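Local coordinates for protein putative xanthine dehydrogenase YAGS fad-binding subunit (Escherichia coli, PDB 5G5G) that probably oxidises aldehydes as the molybdenum-cofactor subunit of a periplasmic aldehyde oxidase, holding a pterin cytosine dinucleotide and a dioxothiomolybdenum ion, at residues 584-596 with 693-706. Residues are numbered along the deposited sequence; the frame is centred on the assembly and turned at random.
Sequences STFAGHFVEVGVH and LGLCGVSAAIANAV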
loop_
_atom_site.group_PDB
_atom_site.type_symbol
_atom_site.label_atom_id
_atom_site.label_comp_id
_atom_site.label_asym_id
_atom_site.label_seq_id
_atom_site.Cartn_x
_atom_site.Cartn_y
_atom_site.Cartn_z
ATOM N N SER C 584 -4.330 -2.151 28.969
ATOM C CA SER C 584 -3.870 -1.409 27.796
ATOM C C SER C 584 -2.433 -1.819 27.479
ATOM O O SER C 584 -1.786 -2.617 28.219
ATOM C CB SER C 584 -3.934 0.128 28.070
ATOM O OG SER C 584 -5.236 0.522 28.549
ATOM N N THR C 585 -1.990 -1.284 26.360
ATOM C CA THR C 585 -0.647 -1.434 25.837
ATOM C C THR C 585 -0.057 -0.082 25.519
ATOM O O THR C 585 -0.781 0.860 25.211
ATOM C CB THR C 585 -0.646 -2.364 24.590
ATOM O OG1 THR C 585 -1.298 -1.731 23.486
ATOM C CG2 THR C 585 -1.302 -3.689 24.937
ATOM N N PHE C 586 1.277 0.009 25.624
ATOM C CA PHE C 586 1.995 1.282 25.591
ATOM C C PHE C 586 3.234 1.182 24.719
ATOM O O PHE C 586 3.833 0.100 24.570
ATOM C CB PHE C 586 2.409 1.679 27.035
ATOM C CG PHE C 586 1.236 1.778 27.972
ATOM C CD1 PHE C 586 0.527 2.940 28.080
ATOM C CD2 PHE C 586 0.835 0.681 28.697
ATOM C CE1 PHE C 586 -0.585 3.040 28.906
ATOM C CE2 PHE C 586 -0.280 0.747 29.515
ATOM C CZ PHE C 586 -0.976 1.959 29.621
ATOM N N ALA C 587 3.648 2.318 24.182
ATOM C CA ALA C 587 4.895 2.426 23.430
ATOM C C ALA C 587 5.533 3.783 23.562
ATOM O O ALA C 587 4.867 4.776 23.857
ATOM C CB ALA C 587 4.658 2.143 21.933
ATOM N N GLY C 588 6.821 3.822 23.266
ATOM C CA GLY C 588 7.551 5.054 23.090
ATOM C C GLY C 588 8.229 4.993 21.727
ATOM O O GLY C 588 8.944 4.032 21.419
ATOM N N HIS C 589 7.931 5.979 20.891
ATOM C CA HIS C 589 8.449 6.096 19.546
ATOM C C HIS C 589 9.407 7.239 19.423
ATOM O O HIS C 589 9.053 8.378 19.799
ATOM C CB HIS C 589 7.309 6.349 18.575
ATOM C CG HIS C 589 6.416 5.174 18.386
ATOM N ND1 HIS C 589 6.828 4.027 17.742
ATOM C CD2 HIS C 589 5.162 4.937 18.815
ATOM C CE1 HIS C 589 5.843 3.155 17.741
ATOM N NE2 HIS C 589 4.824 3.677 18.394
ATOM N N PHE C 590 10.605 6.946 18.898
ATOM C CA PHE C 590 11.710 7.923 18.788
ATOM C C PHE C 590 12.176 7.939 17.340
ATOM O O PHE C 590 12.412 6.865 16.776
ATOM C CB PHE C 590 12.898 7.556 19.707
ATOM C CG PHE C 590 12.612 7.702 21.152
ATOM C CD1 PHE C 590 11.943 6.686 21.834
ATOM C CD2 PHE C 590 12.969 8.872 21.850
ATOM C CE1 PHE C 590 11.648 6.829 23.180
ATOM C CE2 PHE C 590 12.730 8.986 23.204
ATOM C CZ PHE C 590 12.018 7.971 23.876
ATOM N N VAL C 591 12.199 9.112 16.706
ATOM C CA VAL C 591 12.507 9.241 15.289
ATOM C C VAL C 591 13.523 10.326 15.023
ATOM O O VAL C 591 13.483 11.401 15.654
ATOM C CB VAL C 591 11.223 9.616 14.484
ATOM C CG1 VAL C 591 11.569 9.890 13.040
ATOM C CG2 VAL C 591 10.175 8.532 14.638
ATOM N N GLU C 592 14.429 10.048 14.093
ATOM C CA GLU C 592 15.314 11.056 13.549
ATOM C C GLU C 592 14.939 11.265 12.092
ATOM O O GLU C 592 14.798 10.256 11.334
ATOM C CB GLU C 592 16.791 10.632 13.720
ATOM C CG GLU C 592 17.805 11.602 13.118
ATOM C CD GLU C 592 19.233 11.079 13.211
ATOM O OE1 GLU C 592 19.729 10.837 14.305
ATOM O OE2 GLU C 592 19.885 10.954 12.171
ATOM N N VAL C 593 14.726 12.522 11.686
ATOM C CA VAL C 593 14.391 12.819 10.304
ATOM C C VAL C 593 15.381 13.769 9.694
ATOM O O VAL C 593 16.084 14.514 10.422
ATOM C CB VAL C 593 13.031 13.506 10.120
ATOM C CG1 VAL C 593 11.978 12.589 10.610
ATOM C CG2 VAL C 593 12.987 14.854 10.856
ATOM N N GLY C 594 15.417 13.785 8.358
ATOM C CA GLY C 594 16.156 14.806 7.655
ATOM C C GLY C 594 15.130 15.591 6.834
ATOM O O GLY C 594 14.198 14.996 6.277
ATOM N N VAL C 595 15.308 16.905 6.771
ATOM C CA VAL C 595 14.453 17.748 5.929
ATOM C C VAL C 595 15.404 18.496 5.001
ATOM O O VAL C 595 16.339 19.177 5.453
ATOM C CB VAL C 595 13.572 18.719 6.726
ATOM C CG1 VAL C 595 12.764 19.631 5.776
ATOM C CG2 VAL C 595 12.630 17.955 7.682
ATOM N N HIS C 596 15.183 18.348 3.710
ATOM C CA HIS C 596 16.090 19.005 2.777
ATOM C C HIS C 596 15.959 20.524 2.882
ATOM O O HIS C 596 14.857 21.100 2.752
ATOM C CB HIS C 596 15.887 18.501 1.338
ATOM C CG HIS C 596 17.055 18.789 0.457
ATOM N ND1 HIS C 596 17.301 20.032 -0.048
ATOM C CD2 HIS C 596 18.055 17.995 0.008
ATOM C CE1 HIS C 596 18.414 20.019 -0.758
ATOM N NE2 HIS C 596 18.886 18.782 -0.750
ATOM N N LEU C 693 -1.014 -1.291 18.339
ATOM C CA LEU C 693 -0.130 -0.498 19.197
ATOM C C LEU C 693 1.061 0.043 18.404
ATOM O O LEU C 693 1.444 1.199 18.538
ATOM C CB LEU C 693 0.362 -1.344 20.372
ATOM C CG LEU C 693 1.450 -0.635 21.196
ATOM C CD1 LEU C 693 0.907 0.591 21.933
ATOM C CD2 LEU C 693 2.054 -1.666 22.147
ATOM N N GLY C 694 1.615 -0.800 17.539
ATOM C CA GLY C 694 2.814 -0.436 16.823
ATOM C C GLY C 694 2.693 0.813 16.036
ATOM O O GLY C 694 3.710 1.469 15.776
ATOM N N LEU C 695 1.492 1.078 15.516
ATOM C CA LEU C 695 1.232 2.292 14.743
ATOM C C LEU C 695 1.010 3.574 15.582
ATOM O O LEU C 695 1.237 4.679 15.136
ATOM C CB LEU C 695 -0.007 2.055 13.867
ATOM C CG LEU C 695 -0.483 3.167 12.975
ATOM C CD1 LEU C 695 0.605 3.567 12.008
ATOM C CD2 LEU C 695 -1.716 2.762 12.179
ATOM N N CYS C 696 0.477 3.378 16.771
ATOM C CA CYS C 696 0.011 4.433 17.643
ATOM C C CYS C 696 1.141 5.318 18.097
ATOM O O CYS C 696 2.091 4.830 18.741
ATOM C CB CYS C 696 -0.655 3.808 18.838
ATOM S SG CYS C 696 -2.211 2.922 18.388
ATOM N N GLY C 697 1.049 6.611 17.764
ATOM C CA GLY C 697 2.109 7.551 18.073
ATOM C C GLY C 697 3.227 7.736 17.048
ATOM O O GLY C 697 3.977 8.704 17.125
ATOM N N VAL C 698 3.324 6.860 16.054
ATOM C CA VAL C 698 4.438 6.925 15.122
ATOM C C VAL C 698 4.432 8.239 14.328
ATOM O O VAL C 698 5.462 8.915 14.203
ATOM C CB VAL C 698 4.432 5.731 14.112
ATOM C CG1 VAL C 698 5.445 5.942 12.996
ATOM C CG2 VAL C 698 4.728 4.404 14.858
ATOM N N SER C 699 3.285 8.569 13.767
ATOM C CA SER C 699 3.214 9.716 12.872
ATOM C C SER C 699 3.531 11.012 13.629
ATOM O O SER C 699 4.174 11.912 13.093
ATOM C CB SER C 699 1.822 9.810 12.225
ATOM O OG SER C 699 1.610 8.645 11.455
ATOM N N ALA C 700 3.046 11.111 14.863
ATOM C CA ALA C 700 3.360 12.328 15.613
ATOM C C ALA C 700 4.833 12.392 15.990
ATOM O O ALA C 700 5.408 13.478 16.066
ATOM C CB ALA C 700 2.546 12.438 16.872
ATOM N N ALA C 701 5.455 11.256 16.302
ATOM C CA ALA C 701 6.907 11.292 16.548
ATOM C C ALA C 701 7.644 11.831 15.324
ATOM O O ALA C 701 8.504 12.667 15.474
ATOM C CB ALA C 701 7.449 9.946 16.930
ATOM N N ILE C 702 7.220 11.448 14.105
ATOM C CA ILE C 702 7.797 12.036 12.901
ATOM C C ILE C 702 7.512 13.555 12.775
ATOM O O ILE C 702 8.402 14.349 12.459
ATOM C CB ILE C 702 7.300 11.256 11.672
ATOM C CG1 ILE C 702 7.803 9.803 11.787
ATOM C CG2 ILE C 702 7.737 11.925 10.351
ATOM C CD1 ILE C 702 7.110 8.895 10.781
ATOM N N ALA C 703 6.269 13.952 12.963
ATOM C CA ALA C 703 5.919 15.375 12.959
ATOM C C ALA C 703 6.748 16.199 13.955
ATOM O O ALA C 703 7.267 17.259 13.589
ATOM C CB ALA C 703 4.433 15.572 13.260
ATOM N N ASN C 704 6.903 15.680 15.178
ATOM C CA ASN C 704 7.660 16.340 16.203
ATOM C C ASN C 704 9.161 16.441 15.798
ATOM O O ASN C 704 9.824 17.417 16.103
ATOM C CB ASN C 704 7.481 15.610 17.496
ATOM C CG ASN C 704 6.055 15.776 18.095
ATOM O OD1 ASN C 704 5.322 16.691 17.765
ATOM N ND2 ASN C 704 5.716 14.915 18.999
ATOM N N ALA C 705 9.672 15.411 15.128
ATOM C CA ALA C 705 11.047 15.417 14.591
ATOM C C ALA C 705 11.206 16.435 13.490
ATOM O O ALA C 705 12.223 17.102 13.411
ATOM C CB ALA C 705 11.462 14.006 14.100
ATOM N N VAL C 706 10.216 16.542 12.593
ATOM C CA VAL C 706 10.223 17.614 11.586
ATOM C C VAL C 706 10.229 19.011 12.212
ATOM O O VAL C 706 10.978 19.892 11.765
ATOM C CB VAL C 706 9.048 17.471 10.592
ATOM C CG1 VAL C 706 8.917 18.704 9.713
ATOM C CG2 VAL C 706 9.183 16.182 9.735
#
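The imidazole of His-589 drops from strand 584-596 onto the turn that leads into helix 698-710, and Val-698 lies over one of its faces. This is a CH-pi contact: CG2 of Val-698 stands 3.5 Å from the ring centroid and 19° off the ring normal, displaced toward the CE1 rim. At the ring edge, NE2 of His-589 comes within 3.0 Å of the carbonyl O of Cys-696. CE1 of His-589 is 3.4 Å from O of Gly-694, a buried carbonyl without a polar partner in the model. The N-cap residue Gly-697, at a positive phi, passes beside CD2 of His-589.

The strand is the middle one of a mixed five-stranded sheet in the molybdopterin cofactor-binding region, and the helix packs on one face of that sheet, the axis of its 698-706 part at 41° to the strand. Apolar contacts continue along this face. Small residues let the backbones approach: CB of Ala-701 rests 3.8 Å from CG2 of Val-591, both of whose methyls also touch CG1 of Ile-702. One turn on, CB of Ala-705 meets CG2 of Val-593 at 3.7 Å, and Val-706 reaches Val-593 and Val-595.

Toward the cofactor, chi1 of Leu-693 (172°) sets CG anti to the backbone N and turns the branched end toward the strand; CD2 lies 3.5 Å from O of Phe-586, while CD1 touches Ala-587. Its side chain stays about 7 Å from the bound pterin cytosine dinucleotide, without touching it. OG1 of Thr-585 packs against Leu-693 but is hydrogen-bonded to the carbonyl of Arg-440 on the adjacent strand 429-441.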